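Local coordinates for protein beta-N-acetylhexosaminidase (Mycobacterium smegmatis, PDB 4YYF) that probably hydrolyses terminal non-reducing N-acetyl-D-hexosamine residues from N-acetyl-beta-D-hexosaminides, as a glycosidase of the GH3 family, at residues A100-E105 with V153-V158; R142-R147 with R194-L199. The protein carries 1 engineered substitution. One frame throughout, in Å; residues are numbered along the deposited sequence.

Interaction 1: residues A100-E105 with V153-V158; sequences AVSVDE and VDFAPV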
# COMPACT_ATOMS: atom_id res chain seq x y z
N ALA A 100 0.21 6.68 -10.78
CA ALA A 100 -0.69 6.28 -9.69
C ALA A 100 -0.60 7.31 -8.58
O ALA A 100 0.48 7.77 -8.23
CB ALA A 100 -0.31 4.89 -9.15
N VAL A 101 -1.75 7.70 -8.04
CA VAL A 101 -1.79 8.73 -7.01
C VAL A 101 -2.48 8.12 -5.80
O VAL A 101 -3.65 7.80 -5.87
CB VAL A 101 -2.59 9.95 -7.51
CG1 VAL A 101 -2.68 11.02 -6.39
CG2 VAL A 101 -1.91 10.52 -8.77
N SER A 102 -1.74 7.97 -4.70
CA SER A 102 -2.24 7.22 -3.55
C SER A 102 -2.37 8.10 -2.32
O SER A 102 -1.78 9.19 -2.27
CB SER A 102 -1.33 6.03 -3.27
OG SER A 102 0.00 6.46 -3.03
N VAL A 103 -3.12 7.62 -1.33
CA VAL A 103 -3.40 8.37 -0.12
C VAL A 103 -3.87 7.40 0.97
O VAL A 103 -4.41 6.33 0.67
CB VAL A 103 -4.50 9.45 -0.39
CG1 VAL A 103 -5.85 8.78 -0.72
CG2 VAL A 103 -4.65 10.39 0.81
N ASP A 104 -3.64 7.76 2.23
CA ASP A 104 -4.28 7.09 3.37
C ASP A 104 -5.64 7.74 3.66
O ASP A 104 -5.71 8.73 4.39
CB ASP A 104 -3.43 7.23 4.64
CG ASP A 104 -2.34 6.18 4.74
OD1 ASP A 104 -2.36 5.19 3.98
OD2 ASP A 104 -1.46 6.34 5.62
N GLU A 105 -6.71 7.20 3.11
CA GLU A 105 -8.04 7.75 3.37
C GLU A 105 -8.96 6.67 3.94
O GLU A 105 -9.73 6.03 3.21
CB GLU A 105 -8.60 8.38 2.08
CG GLU A 105 -9.91 9.12 2.24
CD GLU A 105 -9.96 10.01 3.47
OE1 GLU A 105 -10.67 9.66 4.43
OE2 GLU A 105 -9.30 11.07 3.48
N VAL A 153 -5.50 5.34 -6.01
CA VAL A 153 -5.27 4.27 -5.04
C VAL A 153 -5.56 4.77 -3.64
O VAL A 153 -5.07 5.83 -3.26
CB VAL A 153 -3.80 3.79 -5.06
CG1 VAL A 153 -3.58 2.71 -4.00
CG2 VAL A 153 -3.39 3.26 -6.44
N ASP A 154 -6.35 4.02 -2.87
CA ASP A 154 -6.54 4.33 -1.45
C ASP A 154 -5.95 3.20 -0.63
O ASP A 154 -6.31 2.04 -0.81
CB ASP A 154 -8.04 4.49 -1.12
CG ASP A 154 -8.29 4.97 0.32
OD1 ASP A 154 -7.32 5.28 1.05
OD2 ASP A 154 -9.48 5.06 0.73
N PHE A 155 -5.05 3.53 0.30
CA PHE A 155 -4.51 2.52 1.19
C PHE A 155 -5.53 2.22 2.28
O PHE A 155 -5.36 2.59 3.44
CB PHE A 155 -3.19 2.98 1.79
CG PHE A 155 -2.08 3.12 0.77
CD1 PHE A 155 -1.83 2.10 -0.14
CD2 PHE A 155 -1.32 4.28 0.70
CE1 PHE A 155 -0.80 2.22 -1.10
CE2 PHE A 155 -0.30 4.42 -0.26
CZ PHE A 155 -0.04 3.37 -1.15
N ALA A 156 -6.60 1.55 1.87
CA ALA A 156 -7.70 1.18 2.75
C ALA A 156 -8.47 0.10 2.01
O ALA A 156 -8.45 0.06 0.79
CB ALA A 156 -8.60 2.41 3.03
N PRO A 157 -9.20 -0.77 2.74
CA PRO A 157 -9.44 -0.79 4.17
C PRO A 157 -8.37 -1.54 4.95
O PRO A 157 -7.73 -2.47 4.45
CB PRO A 157 -10.75 -1.58 4.28
CG PRO A 157 -10.63 -2.59 3.15
CD PRO A 157 -10.00 -1.78 2.02
N VAL A 158 -8.21 -1.12 6.19
CA VAL A 158 -7.50 -1.89 7.20
C VAL A 158 -8.29 -3.16 7.45
O VAL A 158 -9.50 -3.11 7.69
CB VAL A 158 -7.44 -1.07 8.50
CG1 VAL A 158 -6.95 -1.94 9.68
CG2 VAL A 158 -6.55 0.15 8.31

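Interaction 2: residues R142-R147 with R194-L199; sequences RGRKMR and RDAGVL. With ACT (acetate ion), chain E.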
# COMPACT_ATOMS: atom_id res chain seq x y z
N ARG A 142 -17.33 8.27 -1.07
CA ARG A 142 -16.02 8.87 -0.82
C ARG A 142 -15.00 8.52 -1.90
O ARG A 142 -14.17 9.35 -2.25
CB ARG A 142 -15.52 8.51 0.57
CG ARG A 142 -16.36 9.18 1.65
CD ARG A 142 -15.98 8.69 3.04
NE ARG A 142 -14.72 9.25 3.54
CZ ARG A 142 -14.59 10.50 3.98
NH1 ARG A 142 -15.62 11.33 3.94
NH2 ARG A 142 -13.43 10.93 4.46
N GLY A 143 -15.08 7.31 -2.43
CA GLY A 143 -14.28 6.93 -3.58
C GLY A 143 -14.47 7.86 -4.77
O GLY A 143 -13.51 8.24 -5.43
N ARG A 144 -15.72 8.21 -5.08
CA ARG A 144 -15.99 9.11 -6.19
C ARG A 144 -15.39 10.47 -5.90
O ARG A 144 -14.85 11.12 -6.80
CB ARG A 144 -17.49 9.22 -6.45
CG ARG A 144 -18.08 7.96 -7.08
CD ARG A 144 -19.59 7.97 -7.05
NE ARG A 144 -20.13 6.77 -7.70
CZ ARG A 144 -21.39 6.37 -7.62
NH1 ARG A 144 -22.25 7.08 -6.90
NH2 ARG A 144 -21.78 5.26 -8.24
N LYS A 145 -15.47 10.91 -4.64
CA LYS A 145 -14.91 12.20 -4.25
C LYS A 145 -13.39 12.19 -4.39
O LYS A 145 -12.80 13.20 -4.77
CB LYS A 145 -15.35 12.60 -2.83
CG LYS A 145 -16.81 13.00 -2.71
CD LYS A 145 -17.21 13.15 -1.25
CE LYS A 145 -18.69 13.44 -1.08
NZ LYS A 145 -19.04 13.73 0.36
N MSE A 146 -12.77 11.05 -4.10
CA MSE A 146 -11.33 10.88 -4.33
C MSE A 146 -10.95 10.89 -5.81
O MSE A 146 -9.96 11.50 -6.19
CB MSE A 146 -10.83 9.56 -3.71
CG MSE A 146 -10.81 9.58 -2.20
SE MSE A 146 -10.24 7.84 -1.55
CE MSE A 146 -11.75 7.47 -0.35
N ARG A 147 -11.74 10.19 -6.63
CA ARG A 147 -11.53 10.20 -8.07
C ARG A 147 -11.58 11.61 -8.64
O ARG A 147 -10.76 11.97 -9.48
CB ARG A 147 -12.60 9.37 -8.79
CG ARG A 147 -12.56 7.86 -8.56
CD ARG A 147 -11.26 7.21 -9.03
NE ARG A 147 -10.90 7.42 -10.43
CZ ARG A 147 -11.49 6.85 -11.47
NH1 ARG A 147 -12.56 6.08 -11.30
NH2 ARG A 147 -11.04 7.09 -12.71
N ARG A 194 -13.69 0.12 -4.91
CA ARG A 194 -13.54 -0.55 -6.19
C ARG A 194 -14.62 -0.10 -7.19
O ARG A 194 -14.33 0.16 -8.36
CB ARG A 194 -13.61 -2.09 -5.97
CG ARG A 194 -13.70 -2.98 -7.19
CD ARG A 194 -13.67 -4.49 -6.77
NE ARG A 194 -12.59 -4.68 -5.80
CZ ARG A 194 -12.74 -5.11 -4.55
NH1 ARG A 194 -11.67 -5.18 -3.77
NH2 ARG A 194 -13.93 -5.47 -4.08
N ASP A 195 -15.87 -0.03 -6.73
CA ASP A 195 -16.95 0.38 -7.64
C ASP A 195 -16.86 1.86 -8.05
O ASP A 195 -17.42 2.28 -9.06
CB ASP A 195 -18.33 0.07 -7.04
CG ASP A 195 -18.63 -1.43 -7.02
OD1 ASP A 195 -17.88 -2.19 -7.66
OD2 ASP A 195 -19.62 -1.84 -6.36
N ALA A 196 -16.14 2.65 -7.25
CA ALA A 196 -15.83 4.04 -7.61
C ALA A 196 -14.66 4.10 -8.61
O ALA A 196 -14.41 5.14 -9.22
CB ALA A 196 -15.49 4.86 -6.37
N GLY A 197 -13.95 2.99 -8.76
CA GLY A 197 -12.80 2.94 -9.66
C GLY A 197 -11.49 3.27 -8.97
O GLY A 197 -10.47 3.52 -9.63
N VAL A 198 -11.51 3.24 -7.64
CA VAL A 198 -10.30 3.44 -6.84
C VAL A 198 -9.76 2.06 -6.52
O VAL A 198 -10.54 1.16 -6.22
CB VAL A 198 -10.63 4.17 -5.51
CG1 VAL A 198 -9.39 4.25 -4.60
CG2 VAL A 198 -11.17 5.57 -5.78
N LEU A 199 -8.44 1.88 -6.59
CA LEU A 199 -7.85 0.59 -6.19
C LEU A 199 -7.77 0.52 -4.67
O LEU A 199 -7.04 1.29 -4.05
CB LEU A 199 -6.43 0.44 -6.77
CG LEU A 199 -5.70 -0.84 -6.34
CD1 LEU A 199 -6.35 -2.11 -6.98
CD2 LEU A 199 -4.21 -0.75 -6.72
C ACT E . -19.14 10.74 2.60
O ACT E . -19.20 11.34 1.50
OXT ACT E . -18.36 11.23 3.44
CH3 ACT E . -19.93 9.49 2.86
O HOH W 1 -20.15 3.18 -9.39

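Interaction 1: residues A100-E105 with V153-V158
Two neighbouring parallel strands of the TIM-type barrel, 100-107 and 153-154, meet where V101 and V103 alternate with V153 and F155 in backbone bonding. V153 N gives its hydrogen to V101 O at 3.1 Å, and F155 N meets V103 O at 2.9 Å. Between them V103 N reaches V153 O only weakly.

On the face carrying S102 and V153, their CB atoms lie 3.8 Å apart. F155 belongs to the turn that follows, and its ring lies beside S102. The S102 hydroxyl OG, turned between its own backbone N and carbonyl carbon (chi1 58°), approaches CE2 of F155 at 3.5 Å. D104 OD1 comes to the edge of the same ring, near its plane, and lies 3.2 Å from F155 CB; carboxylate and ring are turned 75° against each other. Y288 meets the F155 ring edge-to-face, and M72 and V201 also pack on this side chain. D104 is also close to a bound formic acid molecule, toward the C-terminal ends of the strands, where TIM barrels carry their active sites, consistent with a place near the pocket.

D154, on the face that also carries V103, turns its carboxyl to the backbone of E105. E105 N donates to D154 OD1 at 2.9 Å, striking the syn side of the carboxylate somewhat out of its plane. The E105 carboxylate turns elsewhere, to S111, L113 and R142. D154 OD2 lies 2.7 Å from E105 O, a separation between oxygens at which the acid group probably holds a proton. The buried D154 carboxyl thus joins the two strands just past their backbone bonds.

Interaction 2: residues R142-R147 with R194-L199
A196 is the main point of contact between the closing turn of helix 179-196 and helix 132-148, but the approach starts one residue earlier. The backbone O of D195 accepts from a water that in turn takes a hydrogen from R144 NH2, in the plane of its guanidinium. A196 follows, set against the bare backbone of G143: A196 CB lies 3.5 Å from G143 C and close to R144 N. With no side chain on G143, the two CA atoms come within 5.2 Å.

A196 O is gripped by R147 NH1 at 2.9 Å, on a lone pair and in both the carbonyl and the guanidinium planes. R147 gets there through bends at chi2 (-61°) and chi3 (-56°). At G197 the chain leaves the helix with positive phi, and its O lies over one face of the same guanidinium. V198 then slides CG2 alongside the R147 chain, 3.6 Å from CD, and equally near G143 O.

The positive guanidinium probably interacts favourably with the dipole at this C-terminal helix end. Here a Schellman motif ends one outer helix of the barrel against its neighbour, just before strand 199-205 begins.

Interaction 1 is buried in the barrel wall, whereas interaction 2 lies farther out, between two helices of the surrounding layer, and is partly open to solvent. Accordingly, the first relies on a few backbone hydrogen bonds, one of them weak, between parallel strands and on a buried acid, the second on glycine-permitted helix approach, a bent arginine side chain and a water bridge. The two touch directly. E105 OE1 forms a salt bridge with R142 NH2 at 3.0 Å, joining strand 100-107 to helix 132-148. D154 faces both: its OD2 packs against CE of M146, and its backbone N probably bonds to L199 O. Strand 153-154 belongs to interaction 1 and, in the chain, comes between the two helices of interaction 2.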